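Local coordinates for protein peptidyl tryptophan dihydroxylase (Pseudomonas putida, PDB 7CTQ) that uses bound FAD to dihydroxylate a peptidyl tryptophan, a step essential for biogenesis of the tryptophylquinone cofactor of quinohemoprotein amine dehydrogenase, at residues 52-56 and 57-61; 100-104 and 105-109; 222-225 and 226-230; 387-391 and 392-396. All coordinates share one frame; numbering follows the deposited sequence.

Interaction 1: 52-56 and 57-61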
loop_
_atom_site.group_PDB
_atom_site.type_symbol
_atom_site.label_atom_id
_atom_site.label_comp_id
_atom_site.label_asym_id
_atom_site.label_seq_id
_atom_site.Cartn_x
_atom_site.Cartn_y
_atom_site.Cartn_z
ATOM N N GLU A 52 3.867 7.814 12.364
ATOM C CA GLU A 52 2.711 7.957 13.240
ATOM C C GLU A 52 1.476 7.270 12.664
ATOM O O GLU A 52 0.613 6.803 13.421
ATOM C CB GLU A 52 2.423 9.433 13.527
ATOM C CG GLU A 52 3.331 10.005 14.613
ATOM C CD GLU A 52 3.988 11.310 14.211
ATOM O OE1 GLU A 52 4.857 11.801 14.966
ATOM O OE2 GLU A 52 3.622 11.856 13.146
ATOM N N GLY A 53 1.367 7.201 11.336
ATOM C CA GLY A 53 0.421 6.280 10.731
ATOM C C GLY A 53 0.649 4.847 11.169
ATOM O O GLY A 53 -0.303 4.076 11.298
ATOM N N LEU A 54 1.910 4.470 11.412
ATOM C CA LEU A 54 2.223 3.135 11.905
ATOM C C LEU A 54 1.895 2.962 13.380
ATOM O O LEU A 54 1.686 1.828 13.818
ATOM C CB LEU A 54 3.700 2.807 11.666
ATOM C CG LEU A 54 3.946 1.900 10.457
ATOM C CD1 LEU A 54 5.383 1.986 9.992
ATOM C CD2 LEU A 54 3.575 0.462 10.772
ATOM N N ARG A 55 1.849 4.046 14.158
ATOM C CA ARG A 55 1.385 3.921 15.532
ATOM C C ARG A 55 -0.118 4.147 15.641
ATOM O O ARG A 55 -0.752 3.610 16.555
ATOM C CB ARG A 55 2.159 4.880 16.457
ATOM C CG ARG A 55 1.519 5.056 17.830
ATOM C CD ARG A 55 2.157 4.160 18.911
ATOM N NE ARG A 55 1.536 2.832 18.971
ATOM C CZ ARG A 55 2.123 1.732 19.447
ATOM N NH1 ARG A 55 3.349 1.781 19.961
ATOM N NH2 ARG A 55 1.465 0.581 19.449
ATOM N N HIS A 56 -0.702 4.897 14.705
ATOM C CA HIS A 56 -2.158 4.915 14.568
ATOM C C HIS A 56 -2.718 3.501 14.491
ATOM O O HIS A 56 -3.762 3.199 15.084
ATOM C CB HIS A 56 -2.548 5.720 13.321
ATOM C CG HIS A 56 -3.998 5.625 12.947
ATOM N ND1 HIS A 56 -4.999 5.412 13.871
ATOM C CD2 HIS A 56 -4.612 5.733 11.744
ATOM C CE1 HIS A 56 -6.166 5.381 13.251
ATOM N NE2 HIS A 56 -5.959 5.574 11.960
ATOM N N VAL A 57 -2.024 2.613 13.779
ATOM C CA VAL A 57 -2.478 1.233 13.653
ATOM C C VAL A 57 -2.062 0.373 14.840
ATOM O O VAL A 57 -2.586 -0.736 15.010
ATOM C CB VAL A 57 -1.954 0.612 12.349
ATOM C CG1 VAL A 57 -2.783 -0.584 11.990
ATOM C CG2 VAL A 57 -2.012 1.620 11.230
ATOM N N GLY A 58 -1.138 0.840 15.664
ATOM C CA GLY A 58 -0.689 0.068 16.800
ATOM C C GLY A 58 0.590 -0.710 16.595
ATOM O O GLY A 58 0.846 -1.649 17.354
ATOM N N LEU A 59 1.395 -0.355 15.594
ATOM C CA LEU A 59 2.709 -0.952 15.384
ATOM C C LEU A 59 3.841 0.000 15.748
ATOM O O LEU A 59 4.996 -0.259 15.395
ATOM C CB LEU A 59 2.863 -1.410 13.928
ATOM C CG LEU A 59 1.704 -2.208 13.327
ATOM C CD1 LEU A 59 1.940 -2.484 11.845
ATOM C CD2 LEU A 59 1.501 -3.506 14.088
ATOM N N GLY A 60 3.539 1.098 16.445
ATOM C CA GLY A 60 4.549 2.097 16.749
ATOM C C GLY A 60 5.627 1.640 17.712
ATOM O O GLY A 60 6.670 2.291 17.808
ATOM N N GLY A 61 5.399 0.550 18.445
ATOM C CA GLY A 61 6.455 0.022 19.294
ATOM C C GLY A 61 7.574 -0.602 18.483
ATOM O O GLY A 61 8.758 -0.408 18.780
#
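Leu54 and Leu59 meet on the buried side of a helix end, Leu54 CD2 lying 3.5 Å from Leu59 CD1. The same pair is tied through the backbone: Leu59 N donates to Leu54 O over 2.8 Å, while Gly58 N makes a weaker bond to Arg55 O at 2.9 Å. These two bonds, with a phi of 98°, make Gly58 the C-prime residue of a Schellman motif. A side chain at Gly58 would press on the preceding carbonyl oxygen, and one at Gly60 would run into Arg55 CB, so the turn closes tightly on two glycines.

The solvent-facing side is polar: Arg55 is exposed and makes no hydrogen bond to the loop, in contrast to the buried leucines. Its CG stands anti to the nitrogen (chi1 166°), and bends at chi2 and chi3 fold the guanidinium back over the loop. Gly60 N lies 3.4 Å above the plane of the Arg55 guanidinium, over its centre, a contact across a face.

Helix 48-56 ends here. Leu59 packs on Ala18 and Ile22 of helix 15-27 and on Leu98 of helix 91-104, whereas Leu54 reaches Phe94 of helix 91-104 and Ile275 and Leu279 of helix 274-282.

Interaction 2: 100-104 and 105-109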
loop_
_atom_site.group_PDB
_atom_site.type_symbol
_atom_site.label_atom_id
_atom_site.label_comp_id
_atom_site.label_asym_id
_atom_site.label_seq_id
_atom_site.Cartn_x
_atom_site.Cartn_y
_atom_site.Cartn_z
ATOM N N ASP A 100 6.522 -8.353 18.357
ATOM C CA ASP A 100 6.305 -7.925 19.740
ATOM C C ASP A 100 4.960 -7.230 19.888
ATOM O O ASP A 100 4.201 -7.505 20.827
ATOM C CB ASP A 100 7.429 -6.988 20.200
ATOM C CG ASP A 100 8.809 -7.596 20.041
ATOM O OD1 ASP A 100 8.892 -8.808 19.738
ATOM O OD2 ASP A 100 9.812 -6.859 20.200
ATOM N N ASP A 101 4.652 -6.313 18.968
ATOM C CA ASP A 101 3.382 -5.599 19.028
ATOM C C ASP A 101 2.203 -6.545 18.866
ATOM O O ASP A 101 1.140 -6.317 19.451
ATOM C CB ASP A 101 3.344 -4.510 17.961
ATOM C CG ASP A 101 4.540 -3.584 18.038
ATOM O OD1 ASP A 101 5.680 -4.097 18.110
ATOM O OD2 ASP A 101 4.341 -2.347 18.034
ATOM N N LEU A 102 2.373 -7.611 18.087
ATOM C CA LEU A 102 1.300 -8.586 17.940
ATOM C C LEU A 102 1.077 -9.355 19.242
ATOM O O LEU A 102 -0.058 -9.448 19.734
ATOM C CB LEU A 102 1.614 -9.528 16.778
ATOM C CG LEU A 102 1.554 -8.865 15.393
ATOM C CD1 LEU A 102 2.306 -9.681 14.341
ATOM C CD2 LEU A 102 0.105 -8.626 14.959
ATOM N N GLN A 103 2.152 -9.893 19.827
ATOM C CA GLN A 103 2.014 -10.608 21.093
ATOM C C GLN A 103 1.501 -9.681 22.184
ATOM O O GLN A 103 0.693 -10.089 23.026
ATOM C CB GLN A 103 3.343 -11.247 21.490
ATOM C CG GLN A 103 3.468 -12.695 21.027
ATOM C CD GLN A 103 4.857 -13.282 21.231
ATOM O OE1 GLN A 103 5.868 -12.602 21.047
ATOM N NE2 GLN A 103 4.911 -14.558 21.608
ATOM N N ARG A 104 1.919 -8.414 22.161
ATOM C CA ARG A 104 1.370 -7.444 23.101
ATOM C C ARG A 104 -0.140 -7.303 22.930
ATOM O O ARG A 104 -0.873 -7.135 23.912
ATOM C CB ARG A 104 2.066 -6.097 22.918
ATOM C CG ARG A 104 1.878 -5.128 24.076
ATOM C CD ARG A 104 3.174 -4.398 24.420
ATOM N NE ARG A 104 3.854 -3.889 23.232
ATOM C CZ ARG A 104 4.978 -4.399 22.735
ATOM N NH1 ARG A 104 5.559 -5.434 23.331
ATOM N NH2 ARG A 104 5.524 -3.874 21.645
ATOM N N ALA A 105 -0.628 -7.385 21.694
ATOM C CA ALA A 105 -2.056 -7.247 21.435
ATOM C C ALA A 105 -2.825 -8.546 21.638
ATOM O O ALA A 105 -4.039 -8.575 21.400
ATOM C CB ALA A 105 -2.284 -6.731 20.012
ATOM N N GLY A 106 -2.161 -9.613 22.064
ATOM C CA GLY A 106 -2.845 -10.878 22.236
ATOM C C GLY A 106 -2.973 -11.692 20.969
ATOM O O GLY A 106 -3.991 -12.365 20.770
ATOM N N VAL A 107 -1.966 -11.648 20.101
ATOM C CA VAL A 107 -1.962 -12.398 18.850
ATOM C C VAL A 107 -0.902 -13.485 18.945
ATOM O O VAL A 107 0.256 -13.202 19.281
ATOM C CB VAL A 107 -1.696 -11.484 17.640
ATOM C CG1 VAL A 107 -1.588 -12.313 16.361
ATOM C CG2 VAL A 107 -2.782 -10.406 17.518
ATOM N N SER A 108 -1.295 -14.723 18.644
ATOM C CA SER A 108 -0.337 -15.814 18.511
ATOM C C SER A 108 0.516 -15.594 17.269
ATOM O O SER A 108 -0.009 -15.293 16.195
ATOM C CB SER A 108 -1.060 -17.159 18.412
ATOM O OG SER A 108 -2.221 -17.194 19.229
ATOM N N VAL A 109 1.828 -15.741 17.411
ATOM C CA VAL A 109 2.770 -15.562 16.300
ATOM C C VAL A 109 3.507 -16.882 16.123
ATOM O O VAL A 109 4.525 -17.140 16.774
ATOM C CB VAL A 109 3.746 -14.407 16.529
ATOM C CG1 VAL A 109 4.537 -14.117 15.258
ATOM C CG2 VAL A 109 2.993 -13.176 16.976
#
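Leu102 and Val107 meet at the end of a helix, joined by backbone hydrogen bonding and by apolar contact. Among the backbone bonds, Val107 N donates to Leu102 O over 2.9 Å and Gly106 N to Gln103 O over 3.0 Å, the latter the straighter, with 158° at the hydrogen. The Leu102 carbonyl takes one good bond, from Val107 N, which lies 42° out of the carbonyl plane, and one weak one, from Ala105 N, whose main acceptor is Asp101 O at 3.0 Å. Gly106 has a positive phi, at which a CB would be jammed against the preceding carbonyl oxygen.

The apolar contacts gather round Leu102 CB, which lies 3.9 Å from Val107 CB and equally far from Val109 CG2. That methyl of Val109 stands anti to the carbonyl carbon, a consequence of chi1 at -170°, and faces back to the helix. It also reaches Gln103 CG at 4.1 Å, where the two side chains cross at about a right angle. Leu102 continues inward onto Ala18, Ala21 and Ile22 of helix 15-27.

The salt bridge lies along the helix: Arg104 bends back so that its NH2 meets Asp101 OD1 at 3.5 Å. Asp101 OD2 reaches the loop after helix 48-56, accepting from Ala62 N and, weakly, from Gly61 N. Positive phi at Gly106, with two bonds into the last turn, identifies a Schellman motif, here ending helix 91-104 and leading the chain into strand 108-119 of the Rossmann-type sheet, where Ser108 pairs with Val31 and Val33.

Interaction 3: 222-225 and 226-230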
loop_
_atom_site.group_PDB
_atom_site.type_symbol
_atom_site.label_atom_id
_atom_site.label_comp_id
_atom_site.label_asym_id
_atom_site.label_seq_id
_atom_site.Cartn_x
_atom_site.Cartn_y
_atom_site.Cartn_z
ATOM N N SER A 222 28.193 6.529 -10.857
ATOM C CA SER A 222 27.408 7.512 -10.117
ATOM C C SER A 222 28.300 8.324 -9.186
ATOM O O SER A 222 28.900 7.767 -8.258
ATOM C CB SER A 222 26.300 6.830 -9.315
ATOM O OG SER A 222 25.677 7.764 -8.446
ATOM N N ALA A 223 28.363 9.644 -9.416
ATOM C CA ALA A 223 29.096 10.523 -8.501
ATOM C C ALA A 223 28.456 10.547 -7.120
ATOM O O ALA A 223 29.148 10.740 -6.113
ATOM C CB ALA A 223 29.178 11.942 -9.072
ATOM N N LEU A 224 27.139 10.344 -7.056
ATOM C CA LEU A 224 26.453 10.257 -5.773
ATOM C C LEU A 224 26.925 9.047 -4.977
ATOM O O LEU A 224 27.183 9.153 -3.773
ATOM C CB LEU A 224 24.941 10.195 -6.005
ATOM C CG LEU A 224 24.007 10.969 -5.083
ATOM C CD1 LEU A 224 24.634 12.283 -4.623
ATOM C CD2 LEU A 224 22.714 11.234 -5.827
ATOM N N VAL A 225 27.040 7.887 -5.631
ATOM C CA VAL A 225 27.564 6.697 -4.957
ATOM C C VAL A 225 28.957 6.976 -4.388
ATOM O O VAL A 225 29.272 6.596 -3.250
ATOM C CB VAL A 225 27.572 5.496 -5.928
ATOM C CG1 VAL A 225 28.421 4.367 -5.382
ATOM C CG2 VAL A 225 26.151 4.997 -6.186
ATOM N N THR A 226 29.799 7.674 -5.156
ATOM C CA THR A 226 31.171 7.945 -4.717
ATOM C C THR A 226 31.184 8.807 -3.460
ATOM O O THR A 226 31.860 8.482 -2.474
ATOM C CB THR A 226 31.961 8.623 -5.843
ATOM O OG1 THR A 226 32.071 7.736 -6.964
ATOM C CG2 THR A 226 33.358 8.984 -5.374
ATOM N N GLU A 227 30.429 9.909 -3.480
ATOM C CA GLU A 227 30.356 10.803 -2.329
ATOM C C GLU A 227 29.853 10.074 -1.093
ATOM O O GLU A 227 30.493 10.101 -0.037
ATOM C CB GLU A 227 29.448 11.989 -2.651
ATOM C CG GLU A 227 29.503 13.107 -1.621
ATOM C CD GLU A 227 29.085 14.454 -2.184
ATOM O OE1 GLU A 227 29.591 15.491 -1.695
ATOM O OE2 GLU A 227 28.243 14.478 -3.110
ATOM N N LEU A 228 28.710 9.398 -1.216
ATOM C CA LEU A 228 28.045 8.826 -0.050
ATOM C C LEU A 228 28.789 7.632 0.532
ATOM O O LEU A 228 28.714 7.393 1.745
ATOM C CB LEU A 228 26.621 8.405 -0.414
ATOM C CG LEU A 228 25.537 9.351 0.094
ATOM C CD1 LEU A 228 25.540 10.624 -0.738
ATOM C CD2 LEU A 228 24.172 8.679 0.079
ATOM N N PHE A 229 29.477 6.851 -0.298
ATOM C CA PHE A 229 30.069 5.592 0.137
ATOM C C PHE A 229 31.577 5.649 -0.053
ATOM O O PHE A 229 32.062 5.856 -1.172
ATOM C CB PHE A 229 29.481 4.407 -0.633
ATOM C CG PHE A 229 27.982 4.324 -0.576
ATOM C CD1 PHE A 229 27.349 3.762 0.519
ATOM C CD2 PHE A 229 27.212 4.800 -1.622
ATOM C CE1 PHE A 229 25.963 3.677 0.574
ATOM C CE2 PHE A 229 25.826 4.726 -1.579
ATOM C CZ PHE A 229 25.200 4.159 -0.479
ATOM N N ASP A 230 32.317 5.446 1.035
ATOM C CA ASP A 230 33.767 5.346 0.928
ATOM C C ASP A 230 34.164 3.995 0.344
ATOM O O ASP A 230 34.812 3.924 -0.705
ATOM C CB ASP A 230 34.408 5.575 2.301
ATOM C CG ASP A 230 33.780 6.744 3.048
ATOM O OD1 ASP A 230 33.467 7.770 2.405
ATOM O OD2 ASP A 230 33.584 6.634 4.277
HETATM O O HOH W 1 30.919 5.227 -7.619
#
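A short, N-capped helix, 223-228, holds this contact, and its main-chain bonds run from Ser222 to Phe229. At its start, Ser222 OG accepts from Val225 N over 3.1 Å at 165°, a capping bond from the N-cap residue. The same hydroxyl is hydrogen-bonded to Glu177 OE2, so the cap is anchored to strand 173-179.

Four i to i+4 bonds follow. The two central ones are nearly straight at the hydrogen: Glu227 N to Ala223 O, and Leu228 N to Leu224 O at 3.0 Å and 170°. The outer ones, Thr226 N to Ser222 O and Phe229 N to Val225 O, are more bent. On the outer side a water bridges the first turn, 2.8 Å from Thr226 OG1 and donating a weak bond to Ser222 O.

Among the side chains, Val225 and Phe229 carry the inner contact. Val225 CG1 sits 4.0 Å from Phe229 CD2, and Val225 O lies 3.2 Å from that same ring carbon, at the ring's edge and near its plane. A chi1 of -55° sets the Phe229 ring beside its own backbone nitrogen and therefore back along the last turn. Leu228 CB covers part of one ring face. Leu224 CD1 and Leu228 CD1 approach less closely, at 4.3 Å.

These apolar groups settle on the large mixed sheet: Leu224 and Leu228 on Ala175, Val225 and Phe229 on Met186, with Trp165 meeting the Phe229 ring. This is a short helix with a serine N-cap, its leucine and valine side chains laid against a beta sheet, Thr226 and Glu227 exposed.

Interaction 4: 387-391 and 392-396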
loop_
_atom_site.group_PDB
_atom_site.type_symbol
_atom_site.label_atom_id
_atom_site.label_comp_id
_atom_site.label_asym_id
_atom_site.label_seq_id
_atom_site.Cartn_x
_atom_site.Cartn_y
_atom_site.Cartn_z
ATOM N N TRP A 387 -22.482 8.447 1.161
ATOM C CA TRP A 387 -23.723 8.088 1.855
ATOM C C TRP A 387 -24.322 9.259 2.637
ATOM O O TRP A 387 -25.494 9.608 2.456
ATOM C CB TRP A 387 -23.465 6.895 2.783
ATOM C CG TRP A 387 -24.674 6.355 3.509
ATOM C CD1 TRP A 387 -26.001 6.591 3.234
ATOM C CD2 TRP A 387 -24.647 5.477 4.638
ATOM N NE1 TRP A 387 -26.795 5.900 4.131
ATOM C CE2 TRP A 387 -25.985 5.219 5.004
ATOM C CE3 TRP A 387 -23.614 4.891 5.379
ATOM C CZ2 TRP A 387 -26.317 4.392 6.078
ATOM C CZ3 TRP A 387 -23.944 4.075 6.446
ATOM C CH2 TRP A 387 -25.286 3.835 6.784
ATOM N N HIS A 388 -23.539 9.862 3.524
ATOM C CA HIS A 388 -24.051 10.906 4.393
ATOM C C HIS A 388 -22.934 11.889 4.706
ATOM O O HIS A 388 -21.750 11.580 4.564
ATOM C CB HIS A 388 -24.624 10.328 5.700
ATOM C CG HIS A 388 -23.603 9.632 6.545
ATOM N ND1 HIS A 388 -22.957 10.249 7.595
ATOM C CD2 HIS A 388 -23.089 8.380 6.474
ATOM C CE1 HIS A 388 -22.098 9.406 8.139
ATOM N NE2 HIS A 388 -22.158 8.263 7.478
ATOM N N LEU A 389 -23.336 13.085 5.124
ATOM C CA LEU A 389 -22.439 14.082 5.704
ATOM C C LEU A 389 -22.862 14.292 7.153
ATOM O O LEU A 389 -23.929 14.861 7.410
ATOM C CB LEU A 389 -22.501 15.397 4.930
ATOM C CG LEU A 389 -22.134 15.339 3.454
ATOM C CD1 LEU A 389 -22.521 16.656 2.793
ATOM C CD2 LEU A 389 -20.648 15.030 3.281
ATOM N N GLN A 390 -22.037 13.821 8.093
ATOM C CA GLN A 390 -22.303 13.978 9.529
ATOM C C GLN A 390 -23.728 13.562 9.888
ATOM O O GLN A 390 -24.424 14.246 10.639
ATOM C CB GLN A 390 -22.031 15.415 9.985
ATOM C CG GLN A 390 -20.555 15.788 10.016
ATOM C CD GLN A 390 -19.781 15.067 11.122
ATOM O OE1 GLN A 390 -20.105 15.200 12.305
ATOM N NE2 GLN A 390 -18.740 14.314 10.738
ATOM N N GLY A 391 -24.180 12.442 9.316
ATOM C CA GLY A 391 -25.483 11.885 9.601
ATOM C C GLY A 391 -26.570 12.247 8.613
ATOM O O GLY A 391 -27.621 11.592 8.604
ATOM N N VAL A 392 -26.356 13.272 7.795
ATOM C CA VAL A 392 -27.351 13.718 6.826
ATOM C C VAL A 392 -27.180 12.880 5.566
ATOM O O VAL A 392 -26.201 13.047 4.837
ATOM C CB VAL A 392 -27.203 15.210 6.516
ATOM C CG1 VAL A 392 -28.380 15.689 5.670
ATOM C CG2 VAL A 392 -27.084 16.001 7.807
ATOM N N GLU A 393 -28.120 11.972 5.315
ATOM C CA GLU A 393 -28.077 11.186 4.092
ATOM C C GLU A 393 -28.352 12.079 2.890
ATOM O O GLU A 393 -29.274 12.898 2.907
ATOM C CB GLU A 393 -29.101 10.050 4.138
ATOM C CG GLU A 393 -28.994 9.147 5.345
ATOM C CD GLU A 393 -29.834 7.891 5.191
ATOM O OE1 GLU A 393 -29.237 6.813 5.005
ATOM O OE2 GLU A 393 -31.082 7.982 5.241
ATOM N N LEU A 394 -27.568 11.892 1.830
ATOM C CA LEU A 394 -27.653 12.743 0.647
ATOM C C LEU A 394 -28.596 12.222 -0.428
ATOM O O LEU A 394 -29.134 13.021 -1.203
ATOM C CB LEU A 394 -26.264 12.918 0.039
ATOM C CG LEU A 394 -25.211 13.516 0.961
ATOM C CD1 LEU A 394 -23.860 13.444 0.260
ATOM C CD2 LEU A 394 -25.563 14.948 1.321
ATOM N N ALA A 395 -28.786 10.908 -0.533
ATOM C CA ALA A 395 -29.628 10.390 -1.611
ATOM C C ALA A 395 -31.046 10.956 -1.608
ATOM O O ALA A 395 -31.556 11.259 -2.704
ATOM C CB ALA A 395 -29.663 8.854 -1.558
ATOM N N PRO A 396 -31.727 11.130 -0.466
ATOM C CA PRO A 396 -33.076 11.736 -0.529
ATOM C C PRO A 396 -33.060 13.143 -1.106
ATOM O O PRO A 396 -33.880 13.473 -1.977
ATOM C CB PRO A 396 -33.535 11.716 0.934
ATOM C CG PRO A 396 -32.742 10.628 1.571
ATOM C CD PRO A 396 -31.394 10.698 0.907
HETATM O O HOH W 2 -27.233 8.909 0.470
#
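Trp387 and Glu393 run side by side and point the same way, with the indole and carboxylate planes 61° apart. The indole NE1 donates to Glu393 OE1 over 2.7 Å; OE1 offers its anti lone pair, the one turned from the other oxygen, and lies somewhat out of the ring plane. Trp387 reaches this position with CG anti to the backbone nitrogen (chi1 -177°), while the Glu393 chain is extended beyond CG. One indole face is partly covered by His388 CD2, 3.4 Å above it and offset toward the rim.

The His388 ring reaches the turn through ND1, which accepts from Gly391 N at 3.0 Å, the donor tilted 24° from the ring plane. Leu389, on the hairpin face opposite His388 and Glu393, meets Leu394, and the two cross obliquely, Leu389 CD1 resting 3.8 Å from Leu394 CD2; both side chains pack on Trp425 of helix 416-428.

Backbone bonds hold these side chains in register. Leu389 N donates to Val392 O and Val392 N to Leu389 O, each over 2.9 Å, and Leu394 N donates to Trp387 O at 3.1 Å. A water donates to that same oxygen and accepts from Ala395 N. Replacing Trp387 with an alanine would probably leave Glu393 OE1 without its indole donor and strip apolar cover from Ala374, Val376 and Val365 on the neighbouring strands.

The antiparallel pairs His388-Glu393 and Leu389-Val392, closed by a type I' turn through Gln390 and Gly391, make a classic two-residue beta hairpin, followed by helix 395-402.

Overall arrangement
The four contacts follow one another along the chain. Interactions 1 and 2 are neighbours, their centres 14 Å apart. They touch where Asp101 of helix 91-104 reaches the loop after helix 48-56, and both pack on helix 15-27. Interaction 3 lies against the nine-stranded sheet, its centre 34 Å from that of interaction 1 and 41 Å from that of interaction 2. Interaction 4 is a hairpin 56 Å from interaction 3 between centres, on opposite sides of the chain's centre. Interactions 1 and 2 thus end two helices around the FAD-binding, Rossmann-type part of the fold, while interactions 3 and 4 are local features of the large sheet and of the C-terminal elements, too far apart to touch.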